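Local coordinates for CELL division control protein 6 (Pyrobaculum aerophilum, PDB 1FNN) that binds ADP with magnesium as an AAA+ ATPase of the CDC6/cdc18 family and is probably involved in regulating DNA replication, at residues 77-82 / 91-96; 85-90 / 142-147. All coordinates share one frame; numbering follows the deposited sequence.

Contact 1 of 2, residues 77-82 / 91-96; sequences VYINGF and IGEIAR
Glu93 OE2 is held by two groups: it accepts a hydrogen bond from a water that also donates to the carbonyl oxygen of Tyr78, and it lies close to the charge of the Arg96 guanidinium. The water sits 2.8 Å from Glu93 OE2 and 2.7 Å from Tyr78 O, bridging the helix carboxylate to the strand backbone, where no direct hydrogen bond joins the two segments. Arg96 NH1 lies 2.9 Å from Glu93 OE2, but the oxygen stands well out of the guanidinium plane, so this salt bridge rests on charge alone. Glutamate suits the margin of the contact because its methylenes serve the apolar side while its carboxylate serves the polar one: Ile79 CD1 packs at 3.6 Å against Glu93 CG. The bend at chi2 (61°) turns the carboxylate aside from that contact. Deeper in, Ile94 crosses both strand side chains at about a right angle, its CG1 lying 4.0 Å from Val77 CG1 and 3.9 Å from Ile79 CD1. Helix segment 91-96 runs roughly antiparallel (152°) to strand segment 77-80, part of an outermost strand of the parallel AAA sheet, with strand 127-132 beside it and Leu116 of helix 109-122 touching Ile94.

Contact 2 of 2, residues 85-90 / 142-147; sequences RNFTAI and LSTFIR
Phe87 lays its ring beside that of Phe145, the planes tilted by only 20° and the rings displaced so far that little of one lies over the other, with centroids 5.8 Å from each other. This is helix-to-helix packing within the AAA domain, between the first turn of helix 87-97 and helix 139-148, with Leu129 and Leu131 of strand 127-132 touching Phe145 from the sheet. The rings meet through their outer carbons, Phe87 CE1 coming to 3.7 Å from Phe145 CZ, so this is apolar packing rather than a full stack. Phe87 CG stands anti to the backbone N (chi1 -173°), which carries the ring out from the helix start and across to the neighbouring helix. The same CE1 reaches the methyl of Thr144, CG2, at 4.2 Å. Threonine fits this border because its methyl can join the aromatic group while OG1 hydrogen-bonds to the carbonyl oxygen of Asp140, one turn back in its own helix.

One turn on from Phe87, Ile90 uses its CG2 branch against Phe145 CZ, at 3.8 Å, and the end of the Phe145 ring is therefore shared between an aromatic and an aliphatic neighbour. Phe87 also touches Phe112 and Leu113 of helix 109-122, joining a third helix to the pair. Replacing Phe87 with an alanine would probably open a gap between these helices and leave Phe145 CZ and CE1 without their aromatic neighbour. The helix that carries Phe87 begins at Asn86, an N-cap residue whose short amide side chain can reach an amide N-H of the first turn: Ala89 N donates to Asn86 OD1 at 2.8 Å, with an N-H...O angle of 166°.

In the fold
Contacts 1 and 2 share helix 87-97, which packs on both strand 75-80 and helix 139-148; their centres lie about 9 Å apart. They join directly where Ile94 CD1 of contact 1 packs 3.7 Å from Phe145 CE2 of contact 2, and where Ile79 CG2 lies 4.1 Å from Ile90 CG1, making one continuous apolar core. Contact 1 lies nearer Asp132, seen to bind magnesium in a structure of this protein: the side chain of Ile79 is about 6 Å from that of Asp132, that of Ile90 about 10 Å. The Ile79 side chain is also about 12 Å from the bound magnesium ion and about 14 Å from the bound ADP. Tyr78, beside Ile79 on strand 75-80, hydrogen-bonds through OH to Asp132 OD2.

Contact 1 of 2, residues 77-82 / 91-96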
loop_
_atom_site.group_PDB
_atom_site.type_symbol
_atom_site.label_atom_id
_atom_site.label_comp_id
_atom_site.label_asym_id
_atom_site.label_seq_id
_atom_site.Cartn_x
_atom_site.Cartn_y
_atom_site.Cartn_z
ATOM N N VAL A 77 4.670 16.849 -15.546
ATOM C CA VAL A 77 5.796 17.240 -14.724
ATOM C C VAL A 77 5.618 16.645 -13.316
ATOM O O VAL A 77 4.793 17.097 -12.516
ATOM C CB VAL A 77 5.950 18.773 -14.699
ATOM C CG1 VAL A 77 7.109 19.118 -13.760
ATOM C CG2 VAL A 77 6.285 19.328 -16.112
ATOM N N TYR A 78 6.228 15.486 -13.137
ATOM C CA TYR A 78 6.011 14.734 -11.883
ATOM C C TYR A 78 7.035 15.145 -10.843
ATOM O O TYR A 78 8.253 14.983 -11.026
ATOM C CB TYR A 78 6.035 13.250 -12.224
ATOM C CG TYR A 78 5.908 12.412 -10.950
ATOM C CD1 TYR A 78 4.658 12.100 -10.432
ATOM C CD2 TYR A 78 7.059 11.975 -10.303
ATOM C CE1 TYR A 78 4.545 11.348 -9.281
ATOM C CE2 TYR A 78 6.961 11.215 -9.142
ATOM C CZ TYR A 78 5.694 10.912 -8.645
ATOM O OH TYR A 78 5.586 10.174 -7.512
ATOM N N ILE A 79 6.562 15.627 -9.686
ATOM C CA ILE A 79 7.459 16.077 -8.631
ATOM C C ILE A 79 7.302 15.165 -7.406
ATOM O O ILE A 79 6.248 15.198 -6.771
ATOM C CB ILE A 79 7.262 17.508 -8.170
ATOM C CG1 ILE A 79 7.370 18.579 -9.258
ATOM C CG2 ILE A 79 8.299 17.886 -7.073
ATOM C CD1 ILE A 79 8.678 18.475 -10.053
ATOM N N ASN A 80 8.339 14.385 -7.106
ATOM C CA ASN A 80 8.216 13.522 -5.898
ATOM C C ASN A 80 8.627 14.355 -4.701
ATOM O O ASN A 80 9.831 14.587 -4.489
ATOM C CB ASN A 80 9.099 12.294 -6.079
ATOM C CG ASN A 80 9.219 11.412 -4.854
ATOM O OD1 ASN A 80 8.723 11.741 -3.776
ATOM N ND2 ASN A 80 9.892 10.284 -5.052
ATOM N N GLY A 81 7.682 14.738 -3.846
ATOM C CA GLY A 81 7.935 15.594 -2.704
ATOM C C GLY A 81 8.818 14.934 -1.642
ATOM O O GLY A 81 9.339 15.608 -0.750
ATOM N N PHE A 82 9.024 13.620 -1.720
ATOM C CA PHE A 82 9.961 12.981 -0.803
ATOM C C PHE A 82 11.393 13.412 -1.148
ATOM O O PHE A 82 12.239 13.398 -0.259
ATOM C CB PHE A 82 9.887 11.457 -0.843
ATOM C CG PHE A 82 10.887 10.801 0.076
ATOM C CD1 PHE A 82 10.600 10.619 1.422
ATOM C CD2 PHE A 82 12.109 10.368 -0.411
ATOM C CE1 PHE A 82 11.527 10.012 2.256
ATOM C CE2 PHE A 82 13.037 9.761 0.417
ATOM C CZ PHE A 82 12.742 9.584 1.756
ATOM N N ILE A 91 11.521 23.857 -8.127
ATOM C CA ILE A 91 11.606 24.667 -9.350
ATOM C C ILE A 91 12.700 24.164 -10.265
ATOM O O ILE A 91 12.581 24.205 -11.510
ATOM C CB ILE A 91 11.761 26.168 -9.008
ATOM C CG1 ILE A 91 11.310 27.029 -10.191
ATOM C CG2 ILE A 91 13.180 26.517 -8.629
ATOM C CD1 ILE A 91 9.803 27.068 -10.354
ATOM N N GLY A 92 13.832 23.716 -9.708
ATOM C CA GLY A 92 14.880 23.099 -10.486
ATOM C C GLY A 92 14.407 21.852 -11.232
ATOM O O GLY A 92 14.774 21.633 -12.399
ATOM N N GLU A 93 13.641 20.977 -10.565
ATOM C CA GLU A 93 13.148 19.772 -11.227
ATOM C C GLU A 93 12.087 20.112 -12.271
ATOM O O GLU A 93 12.176 19.640 -13.411
ATOM C CB GLU A 93 12.644 18.747 -10.206
ATOM C CG GLU A 93 12.056 17.484 -10.829
ATOM C CD GLU A 93 13.057 16.712 -11.672
ATOM O OE1 GLU A 93 14.255 17.086 -11.603
ATOM O OE2 GLU A 93 12.648 15.754 -12.384
ATOM N N ILE A 94 11.257 21.133 -12.033
ATOM C CA ILE A 94 10.282 21.579 -13.027
ATOM C C ILE A 94 10.997 22.127 -14.251
ATOM O O ILE A 94 10.680 21.861 -15.407
ATOM C CB ILE A 94 9.398 22.711 -12.440
ATOM C CG1 ILE A 94 8.434 22.103 -11.425
ATOM C CG2 ILE A 94 8.590 23.458 -13.503
ATOM C CD1 ILE A 94 7.650 23.095 -10.587
ATOM N N ALA A 95 12.030 22.946 -13.974
ATOM C CA ALA A 95 12.832 23.540 -15.045
ATOM C C ALA A 95 13.538 22.502 -15.896
ATOM O O ALA A 95 13.655 22.545 -17.140
ATOM C CB ALA A 95 13.855 24.463 -14.358
ATOM N N ARG A 96 14.091 21.493 -15.218
ATOM C CA ARG A 96 14.711 20.389 -15.947
ATOM C C ARG A 96 13.684 19.631 -16.767
ATOM O O ARG A 96 13.898 19.308 -17.945
ATOM C CB ARG A 96 15.385 19.472 -14.932
ATOM C CG ARG A 96 16.291 18.417 -15.539
ATOM C CD ARG A 96 16.652 17.348 -14.519
ATOM N NE ARG A 96 15.976 16.085 -14.741
ATOM C CZ ARG A 96 14.704 15.788 -14.894
ATOM N NH1 ARG A 96 13.732 16.692 -14.867
ATOM N NH2 ARG A 96 14.321 14.531 -15.088
HETATM O O HOH W 1 10.049 15.049 -13.053
#

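Contact 2 of 2, residues 85-90 / 142-147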
loop_
_atom_site.group_PDB
_atom_site.type_symbol
_atom_site.label_atom_id
_atom_site.label_comp_id
_atom_site.label_asym_id
_atom_site.label_seq_id
_atom_site.Cartn_x
_atom_site.Cartn_y
_atom_site.Cartn_z
ATOM N N ARG A 85 11.939 18.997 -1.902
ATOM C CA ARG A 85 11.102 19.535 -0.830
ATOM C C ARG A 85 11.041 21.038 -0.702
ATOM O O ARG A 85 9.976 21.572 -0.352
ATOM C CB ARG A 85 11.578 18.971 0.522
ATOM C CG ARG A 85 11.348 17.472 0.602
ATOM C CD ARG A 85 11.743 16.885 1.952
ATOM N NE ARG A 85 11.669 15.433 1.907
ATOM C CZ ARG A 85 11.775 14.611 2.941
ATOM N NH1 ARG A 85 11.968 15.088 4.164
ATOM N NH2 ARG A 85 11.688 13.300 2.753
ATOM N N ASN A 86 12.145 21.707 -1.009
ATOM C CA ASN A 86 12.130 23.168 -0.884
ATOM C C ASN A 86 11.930 23.748 -2.275
ATOM O O ASN A 86 11.977 22.979 -3.232
ATOM C CB ASN A 86 13.430 23.665 -0.245
ATOM C CG ASN A 86 14.625 23.122 -1.018
ATOM O OD1 ASN A 86 14.825 23.512 -2.169
ATOM N ND2 ASN A 86 15.375 22.245 -0.372
ATOM N N PHE A 87 11.612 25.029 -2.339
ATOM C CA PHE A 87 11.342 25.762 -3.537
ATOM C C PHE A 87 12.420 25.572 -4.608
ATOM O O PHE A 87 12.097 25.392 -5.781
ATOM C CB PHE A 87 11.200 27.289 -3.269
ATOM C CG PHE A 87 10.744 27.951 -4.553
ATOM C CD1 PHE A 87 9.410 27.862 -4.934
ATOM C CD2 PHE A 87 11.618 28.639 -5.372
ATOM C CE1 PHE A 87 8.968 28.446 -6.097
ATOM C CE2 PHE A 87 11.170 29.224 -6.542
ATOM C CZ PHE A 87 9.852 29.133 -6.909
ATOM N N THR A 88 13.683 25.723 -4.223
ATOM C CA THR A 88 14.795 25.615 -5.148
ATOM C C THR A 88 14.886 24.228 -5.765
ATOM O O THR A 88 15.170 24.115 -6.957
ATOM C CB THR A 88 16.128 25.968 -4.441
ATOM O OG1 THR A 88 16.030 27.344 -4.035
ATOM C CG2 THR A 88 17.317 25.819 -5.369
ATOM N N ALA A 89 14.750 23.181 -4.959
ATOM C CA ALA A 89 14.783 21.821 -5.478
ATOM C C ALA A 89 13.616 21.584 -6.440
ATOM O O ALA A 89 13.805 20.928 -7.458
ATOM C CB ALA A 89 14.749 20.807 -4.336
ATOM N N ILE A 90 12.411 21.991 -6.088
ATOM C CA ILE A 90 11.227 21.756 -6.923
ATOM C C ILE A 90 11.245 22.546 -8.222
ATOM O O ILE A 90 11.053 22.006 -9.318
ATOM C CB ILE A 90 9.947 22.110 -6.141
ATOM C CG1 ILE A 90 9.769 21.140 -4.973
ATOM C CG2 ILE A 90 8.725 22.046 -7.066
ATOM C CD1 ILE A 90 8.882 21.692 -3.864
ATOM N N LEU A 142 3.644 24.775 -1.001
ATOM C CA LEU A 142 2.403 24.239 -1.562
ATOM C C LEU A 142 1.488 25.366 -2.020
ATOM O O LEU A 142 0.951 25.302 -3.129
ATOM C CB LEU A 142 1.707 23.333 -0.554
ATOM C CG LEU A 142 1.245 21.939 -0.943
ATOM C CD1 LEU A 142 0.133 21.454 -0.021
ATOM C CD2 LEU A 142 0.772 21.824 -2.382
ATOM N N SER A 143 1.275 26.397 -1.177
ATOM C CA SER A 143 0.463 27.535 -1.600
ATOM C C SER A 143 1.002 28.249 -2.825
ATOM O O SER A 143 0.243 28.682 -3.703
ATOM C CB SER A 143 0.313 28.552 -0.443
ATOM O OG SER A 143 -0.220 27.780 0.640
ATOM N N THR A 144 2.304 28.537 -2.847
ATOM C CA THR A 144 2.867 29.132 -4.069
ATOM C C THR A 144 2.397 28.360 -5.297
ATOM O O THR A 144 1.852 28.991 -6.204
ATOM C CB THR A 144 4.395 29.153 -4.007
ATOM O OG1 THR A 144 4.745 30.020 -2.919
ATOM C CG2 THR A 144 4.996 29.678 -5.307
ATOM N N PHE A 145 2.577 27.036 -5.348
ATOM C CA PHE A 145 2.194 26.321 -6.577
ATOM C C PHE A 145 0.711 26.250 -6.788
ATOM O O PHE A 145 0.218 26.463 -7.908
ATOM C CB PHE A 145 2.849 24.920 -6.597
ATOM C CG PHE A 145 4.336 25.103 -6.821
ATOM C CD1 PHE A 145 5.238 24.975 -5.803
ATOM C CD2 PHE A 145 4.798 25.413 -8.093
ATOM C CE1 PHE A 145 6.588 25.145 -6.011
ATOM C CE2 PHE A 145 6.150 25.585 -8.310
ATOM C CZ PHE A 145 7.045 25.452 -7.273
ATOM N N ILE A 146 -0.054 26.103 -5.705
ATOM C CA ILE A 146 -1.505 26.145 -5.812
ATOM C C ILE A 146 -1.991 27.444 -6.416
ATOM O O ILE A 146 -2.899 27.394 -7.251
ATOM C CB ILE A 146 -2.181 25.953 -4.421
ATOM C CG1 ILE A 146 -1.955 24.502 -3.984
ATOM C CG2 ILE A 146 -3.663 26.289 -4.503
ATOM C CD1 ILE A 146 -2.153 24.230 -2.498
ATOM N N ARG A 147 -1.416 28.577 -6.039
ATOM C CA ARG A 147 -1.873 29.876 -6.515
ATOM C C ARG A 147 -1.426 30.211 -7.927
ATOM O O ARG A 147 -2.198 30.836 -8.665
ATOM C CB ARG A 147 -1.393 30.992 -5.564
ATOM C CG ARG A 147 -2.177 30.975 -4.259
ATOM C CD ARG A 147 -1.540 31.801 -3.143
ATOM N NE ARG A 147 -2.609 32.439 -2.400
ATOM C CZ ARG A 147 -2.698 33.282 -1.403
ATOM N NH1 ARG A 147 -1.648 33.798 -0.778
ATOM N NH2 ARG A 147 -3.919 33.638 -0.998
#